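Local coordinates for alpha-actinin-like protein 1 (Schizosaccharomyces pombe, PDB 5BVR) that binds actin filaments through its paired calponin-homology domains and takes part in forming and organising the actin ring during cytokinesis and septation, at residues L159-L173 with N186-I198. Residues are numbered along the deposited sequence; the frame is centred on the assembly and turned at random. Where two conformers were deposited one is given.
With ZN (zinc ion), chain B.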
loop_
_atom_site.group_PDB
_atom_site.type_symbol
_atom_site.label_atom_id
_atom_site.label_comp_id
_atom_site.label_asym_id
_atom_site.label_seq_id
_atom_site.Cartn_x
_atom_site.Cartn_y
_atom_site.Cartn_z
ATOM N N LEU A 159 -14.282 11.247 6.446
ATOM C CA LEU A 159 -15.642 10.723 6.287
ATOM C C LEU A 159 -15.705 9.589 5.287
ATOM O O LEU A 159 -16.495 8.649 5.488
ATOM C CB LEU A 159 -16.634 11.809 5.892
ATOM C CG LEU A 159 -16.941 12.816 6.994
ATOM C CD1 LEU A 159 -17.849 13.937 6.454
ATOM C CD2 LEU A 159 -17.570 12.147 8.210
ATOM N N ALA A 160 -14.931 9.659 4.208
ATOM C CA ALA A 160 -14.978 8.570 3.223
ATOM C C ALA A 160 -14.558 7.233 3.856
ATOM O O ALA A 160 -15.183 6.198 3.608
ATOM C CB ALA A 160 -14.137 8.876 1.989
ATOM N N PHE A 161 -13.495 7.245 4.668
ATOM C CA PHE A 161 -13.070 6.044 5.373
ATOM C C PHE A 161 -14.193 5.556 6.286
ATOM O O PHE A 161 -14.497 4.358 6.302
ATOM C CB PHE A 161 -11.800 6.250 6.201
ATOM C CG PHE A 161 -10.552 6.418 5.380
ATOM C CD1 PHE A 161 -10.060 5.381 4.619
ATOM C CD2 PHE A 161 -9.844 7.606 5.409
ATOM C CE1 PHE A 161 -8.883 5.515 3.875
ATOM C CE2 PHE A 161 -8.649 7.737 4.670
ATOM C CZ PHE A 161 -8.199 6.693 3.901
ATOM N N CYS A 162 -14.801 6.469 7.035
ATOM C CA CYS A 162 -15.885 6.080 7.941
ATOM C C CYS A 162 -17.077 5.519 7.184
ATOM O O CYS A 162 -17.682 4.532 7.625
ATOM C CB CYS A 162 -16.340 7.242 8.813
ATOM S SG CYS A 162 -15.132 7.724 10.088
ATOM N N ALA A 163 -17.407 6.113 6.037
ATOM C CA ALA A 163 -18.560 5.671 5.253
ATOM C C ALA A 163 -18.294 4.287 4.682
ATOM O O ALA A 163 -19.201 3.443 4.660
ATOM C CB ALA A 163 -18.850 6.639 4.141
ATOM N N LEU A 164 -17.067 4.038 4.217
ATOM C CA LEU A 164 -16.748 2.716 3.681
ATOM C C LEU A 164 -16.970 1.649 4.732
ATOM O O LEU A 164 -17.528 0.606 4.445
ATOM C CB LEU A 164 -15.304 2.673 3.195
ATOM C CG LEU A 164 -15.007 3.241 1.814
ATOM C CD1 LEU A 164 -13.499 3.184 1.558
ATOM C CD2 LEU A 164 -15.734 2.502 0.719
ATOM N N ILE A 165 -16.515 1.910 5.952
ATOM C CA ILE A 165 -16.659 0.954 7.040
ATOM C C ILE A 165 -18.135 0.780 7.391
ATOM O O ILE A 165 -18.628 -0.350 7.505
ATOM C CB ILE A 165 -15.877 1.400 8.277
ATOM C CG1 ILE A 165 -14.378 1.347 7.961
ATOM C CG2 ILE A 165 -16.185 0.499 9.464
ATOM C CD1 ILE A 165 -13.520 1.987 9.015
ATOM N N HIS A 166 -18.834 1.890 7.567
ATOM C CA HIS A 166 -20.242 1.826 7.932
ATOM C C HIS A 166 -21.094 1.034 6.929
ATOM O O HIS A 166 -21.966 0.232 7.330
ATOM C CB HIS A 166 -20.803 3.242 8.102
ATOM C CG HIS A 166 -22.265 3.286 8.378
ATOM N ND1 HIS A 166 -23.170 3.766 7.458
ATOM C CD2 HIS A 166 -22.982 2.923 9.466
ATOM C CE1 HIS A 166 -24.389 3.687 7.969
ATOM N NE2 HIS A 166 -24.300 3.199 9.194
ATOM N N GLN A 167 -20.893 1.246 5.636
ATOM C CA GLN A 167 -21.750 0.581 4.659
ATOM C C GLN A 167 -21.461 -0.916 4.612
ATOM O O GLN A 167 -22.352 -1.720 4.336
ATOM C CB GLN A 167 -21.670 1.208 3.272
ATOM C CG GLN A 167 -20.315 1.206 2.633
ATOM C CD GLN A 167 -19.997 -0.097 1.957
ATOM O OE1 GLN A 167 -20.876 -0.723 1.351
ATOM N NE2 GLN A 167 -18.720 -0.496 2.019
ATOM N N HIS A 168 -20.228 -1.283 4.950
ATOM C CA HIS A 168 -19.842 -2.688 4.962
ATOM C C HIS A 168 -20.270 -3.372 6.268
ATOM O O HIS A 168 -20.714 -4.532 6.258
ATOM C CB HIS A 168 -18.328 -2.766 4.732
ATOM C CG HIS A 168 -17.728 -4.109 4.996
ATOM N ND1 HIS A 168 -17.909 -5.210 4.167
ATOM C CD2 HIS A 168 -16.962 -4.519 6.029
ATOM C CE1 HIS A 168 -17.223 -6.225 4.678
ATOM N NE2 HIS A 168 -16.666 -5.839 5.815
ATOM N N ARG A 169 -20.126 -2.673 7.387
ATOM C CA ARG A 169 -20.495 -3.200 8.707
ATOM C C ARG A 169 -21.129 -2.114 9.565
ATOM O O ARG A 169 -20.441 -1.479 10.362
ATOM C CB ARG A 169 -19.251 -3.720 9.429
ATOM C CG ARG A 169 -18.739 -5.050 8.909
ATOM C CD ARG A 169 -19.513 -6.225 9.470
ATOM N NE ARG A 169 -19.495 -6.284 10.934
ATOM C CZ ARG A 169 -18.533 -6.844 11.666
ATOM N NH1 ARG A 169 -17.471 -7.395 11.086
ATOM N NH2 ARG A 169 -18.632 -6.853 12.989
ATOM N N PRO A 170 -22.441 -1.906 9.398
ATOM C CA PRO A 170 -23.095 -0.789 10.093
ATOM C C PRO A 170 -23.124 -0.967 11.602
ATOM O O PRO A 170 -23.333 0.003 12.325
ATOM C CB PRO A 170 -24.501 -0.756 9.493
ATOM C CG PRO A 170 -24.643 -2.046 8.771
ATOM C CD PRO A 170 -23.305 -2.491 8.363
ATOM N N ASP A 171 -22.908 -2.193 12.063
ATOM C CA ASP A 171 -22.787 -2.477 13.479
ATOM C C ASP A 171 -21.472 -1.996 14.097
ATOM O O ASP A 171 -21.401 -1.839 15.320
ATOM C CB ASP A 171 -22.926 -3.984 13.720
ATOM C CG ASP A 171 -21.895 -4.790 12.974
ATOM O OD1 ASP A 171 -21.887 -4.741 11.719
ATOM O OD2 ASP A 171 -21.111 -5.492 13.645
ATOM N N LEU A 172 -20.447 -1.730 13.274
ATOM C CA LEU A 172 -19.115 -1.384 13.798
ATOM C C LEU A 172 -18.870 0.112 13.976
ATOM O O LEU A 172 -18.040 0.533 14.784
ATOM C CB LEU A 172 -18.014 -1.920 12.887
ATOM C CG LEU A 172 -17.746 -3.415 12.978
ATOM C CD1 LEU A 172 -16.628 -3.762 12.014
ATOM C CD2 LEU A 172 -17.392 -3.845 14.409
ATOM N N LEU A 173 -19.585 0.917 13.209
ATOM C CA LEU A 173 -19.297 2.341 13.158
ATOM C C LEU A 173 -20.617 3.010 12.853
ATOM O O LEU A 173 -21.133 2.857 11.749
ATOM C CB LEU A 173 -18.244 2.625 12.071
ATOM C CG LEU A 173 -17.515 3.979 12.114
ATOM C CD1 LEU A 173 -16.239 3.947 11.278
ATOM C CD2 LEU A 173 -18.385 5.084 11.623
ATOM N N ASN A 186 -12.633 11.343 13.679
ATOM C CA ASN A 186 -13.293 10.427 12.752
ATOM C C ASN A 186 -12.278 9.603 11.976
ATOM O O ASN A 186 -12.458 8.412 11.786
ATOM C CB ASN A 186 -14.208 11.200 11.826
ATOM C CG ASN A 186 -15.386 11.808 12.572
ATOM O OD1 ASN A 186 -15.688 11.405 13.709
ATOM N ND2 ASN A 186 -16.077 12.735 11.929
ATOM N N MET A 187 -11.198 10.219 11.528
ATOM C CA MET A 187 -10.099 9.503 10.865
ATOM C C MET A 187 -9.536 8.424 11.786
ATOM O O MET A 187 -9.303 7.274 11.393
ATOM C CB MET A 187 -8.965 10.476 10.490
ATOM C CG MET A 187 -7.911 9.900 9.531
ATOM S SD MET A 187 -8.489 9.867 7.833
ATOM C CE MET A 187 -8.430 11.622 7.434
ATOM N N GLN A 188 -9.254 8.815 13.019
ATOM C CA GLN A 188 -8.684 7.895 13.996
ATOM C C GLN A 188 -9.640 6.723 14.234
ATOM O O GLN A 188 -9.224 5.559 14.275
ATOM C CB GLN A 188 -8.423 8.647 15.297
ATOM C CG GLN A 188 -7.766 7.808 16.377
ATOM C CD GLN A 188 -6.330 7.486 16.054
ATOM O OE1 GLN A 188 -5.516 8.386 15.856
ATOM N NE2 GLN A 188 -6.010 6.196 15.984
ATOM N N LEU A 189 -10.921 7.029 14.372
ATOM C CA LEU A 189 -11.944 5.998 14.571
ATOM C C LEU A 189 -11.919 4.973 13.430
ATOM O O LEU A 189 -11.848 3.758 13.669
ATOM C CB LEU A 189 -13.327 6.653 14.674
ATOM C CG LEU A 189 -14.479 5.710 14.992
ATOM C CD1 LEU A 189 -14.381 5.183 16.413
ATOM C CD2 LEU A 189 -15.809 6.426 14.759
ATOM N N ALA A 190 -11.960 5.467 12.197
ATOM C CA ALA A 190 -11.952 4.585 11.038
ATOM C C ALA A 190 -10.696 3.722 11.023
ATOM O O ALA A 190 -10.786 2.507 10.842
ATOM C CB ALA A 190 -12.061 5.383 9.753
ATOM N N PHE A 191 -9.524 4.321 11.188
ATOM C CA PHE A 191 -8.291 3.553 11.124
ATOM C C PHE A 191 -8.272 2.485 12.217
ATOM O O PHE A 191 -7.806 1.368 11.969
ATOM C CB PHE A 191 -7.067 4.456 11.263
ATOM C CG PHE A 191 -6.819 5.360 10.083
ATOM C CD1 PHE A 191 -7.701 5.442 9.002
ATOM C CD2 PHE A 191 -5.664 6.127 10.048
ATOM C CE1 PHE A 191 -7.409 6.298 7.918
ATOM C CE2 PHE A 191 -5.395 6.964 8.988
ATOM C CZ PHE A 191 -6.264 7.036 7.926
ATOM N N ASP A 192 -8.768 2.830 13.404
ATOM C CA ASP A 192 -8.778 1.900 14.542
ATOM C C ASP A 192 -9.744 0.741 14.299
ATOM O O ASP A 192 -9.407 -0.427 14.513
ATOM C CB ASP A 192 -9.206 2.628 15.816
ATOM C CG ASP A 192 -8.144 3.548 16.370
ATOM O OD1 ASP A 192 -6.983 3.478 15.926
ATOM O OD2 ASP A 192 -8.486 4.350 17.279
ATOM N N ILE A 193 -10.946 1.055 13.855
ATOM C CA ILE A 193 -11.937 0.023 13.599
ATOM C C ILE A 193 -11.494 -0.891 12.456
ATOM O O ILE A 193 -11.592 -2.116 12.565
ATOM C CB ILE A 193 -13.301 0.632 13.308
ATOM C CG1 ILE A 193 -13.848 1.296 14.573
ATOM C CG2 ILE A 193 -14.270 -0.424 12.821
ATOM C CD1 ILE A 193 -15.088 2.129 14.329
ATOM N N ALA A 194 -11.008 -0.309 11.364
ATOM C CA ALA A 194 -10.466 -1.087 10.243
ATOM C C ALA A 194 -9.424 -2.090 10.718
ATOM O O ALA A 194 -9.438 -3.266 10.338
ATOM C CB ALA A 194 -9.861 -0.153 9.211
ATOM N N GLN A 195 -8.514 -1.637 11.570
ATOM C CA GLN A 195 -7.452 -2.522 12.045
ATOM C C GLN A 195 -7.984 -3.558 13.028
ATOM O O GLN A 195 -7.745 -4.755 12.865
ATOM C CB GLN A 195 -6.333 -1.706 12.682
ATOM C CG GLN A 195 -5.099 -2.503 13.019
ATOM C CD GLN A 195 -5.171 -3.107 14.396
ATOM O OE1 GLN A 195 -5.400 -2.403 15.383
ATOM N NE2 GLN A 195 -4.980 -4.422 14.476
ATOM N N LYS A 196 -8.728 -3.112 14.031
ATOM C CA LYS A 196 -9.113 -4.010 15.133
ATOM C C LYS A 196 -10.194 -5.016 14.745
ATOM O O LYS A 196 -10.195 -6.146 15.243
ATOM C CB LYS A 196 -9.559 -3.184 16.335
ATOM C CG LYS A 196 -9.971 -4.003 17.541
ATOM C CD LYS A 196 -10.363 -3.106 18.708
ATOM C CE LYS A 196 -10.778 -3.922 19.923
ATOM N NZ LYS A 196 -11.915 -4.832 19.612
ATOM N N SER A 197 -11.111 -4.618 13.873
ATOM C CA SER A 197 -12.291 -5.422 13.595
ATOM C C SER A 197 -12.287 -6.018 12.192
ATOM O O SER A 197 -12.997 -6.995 11.932
ATOM C CB SER A 197 -13.574 -4.612 13.800
ATOM O OG SER A 197 -13.708 -4.201 15.148
ATOM N N ILE A 198 -11.495 -5.448 11.289
ATOM C CA ILE A 198 -11.542 -5.863 9.894
ATOM C C ILE A 198 -10.177 -6.366 9.404
ATOM O O ILE A 198 -10.055 -6.813 8.261
ATOM C CB ILE A 198 -12.099 -4.748 8.981
ATOM C CG1 ILE A 198 -13.265 -4.044 9.679
ATOM C CG2 ILE A 198 -12.529 -5.330 7.608
ATOM C CD1 ILE A 198 -13.929 -2.928 8.909
HETATM ZN ZN ZN B . -18.726 -5.321 2.472
HETATM O O HOH W 1 -18.171 -3.605 1.080
HETATM O O HOH W 2 -15.182 -8.060 13.449
HETATM O O HOH W 3 -20.710 -5.233 2.764
#
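Ile165 is a knob in the hole lined by Ala190, Ile193, Ala194 and Ile198. Its CD1 lies 3.3 Å from the carbonyl O of Ala190, while CG2, anti to the backbone N, is left to meet Ile193 CG2 and Ile198 CD1. The small Ala190 lets the helices close in: its CA is 5.2 Å from Cys162 CA, and its methyl touches both Phe161 CB and Cys162 SG. The axes of helix 159-168 and of the 186-198 part of helix 183-198 approach to 8.5 Å at a crossing angle of 39°.

Towards the interior, Phe191 turns its edge to one face of Phe161 in a T-shaped pair, with centroids 5.2 Å apart and planes at 81°. In one of its two conformers Met187, bent at chi2 and chi3, brings SD to 3.6 Å from Phe161 CD2, so this oblique Met-aromatic contact may hold only part of the time. Tyr223 of helix 217-234 meets both rings.

Past the helix end, Leu172 lays CD1 against Ser197 CB (3.6 Å) and over the centre of the Arg169 guanidinium, which Asp171 holds side-on through NE and NH2. Leu173 CD1 packs on Ile193 CD1. On the outer side, His168 ND1 binds zinc at 1.9 Å together with Asp235 and two waters, while Phe231 stacks on its ring.

No hydrogen bond directly joins the two segments; apolar helix packing of this kind builds the core of the all-helical calponin-homology fold, here the second CH domain of the tandem actin-binding domain.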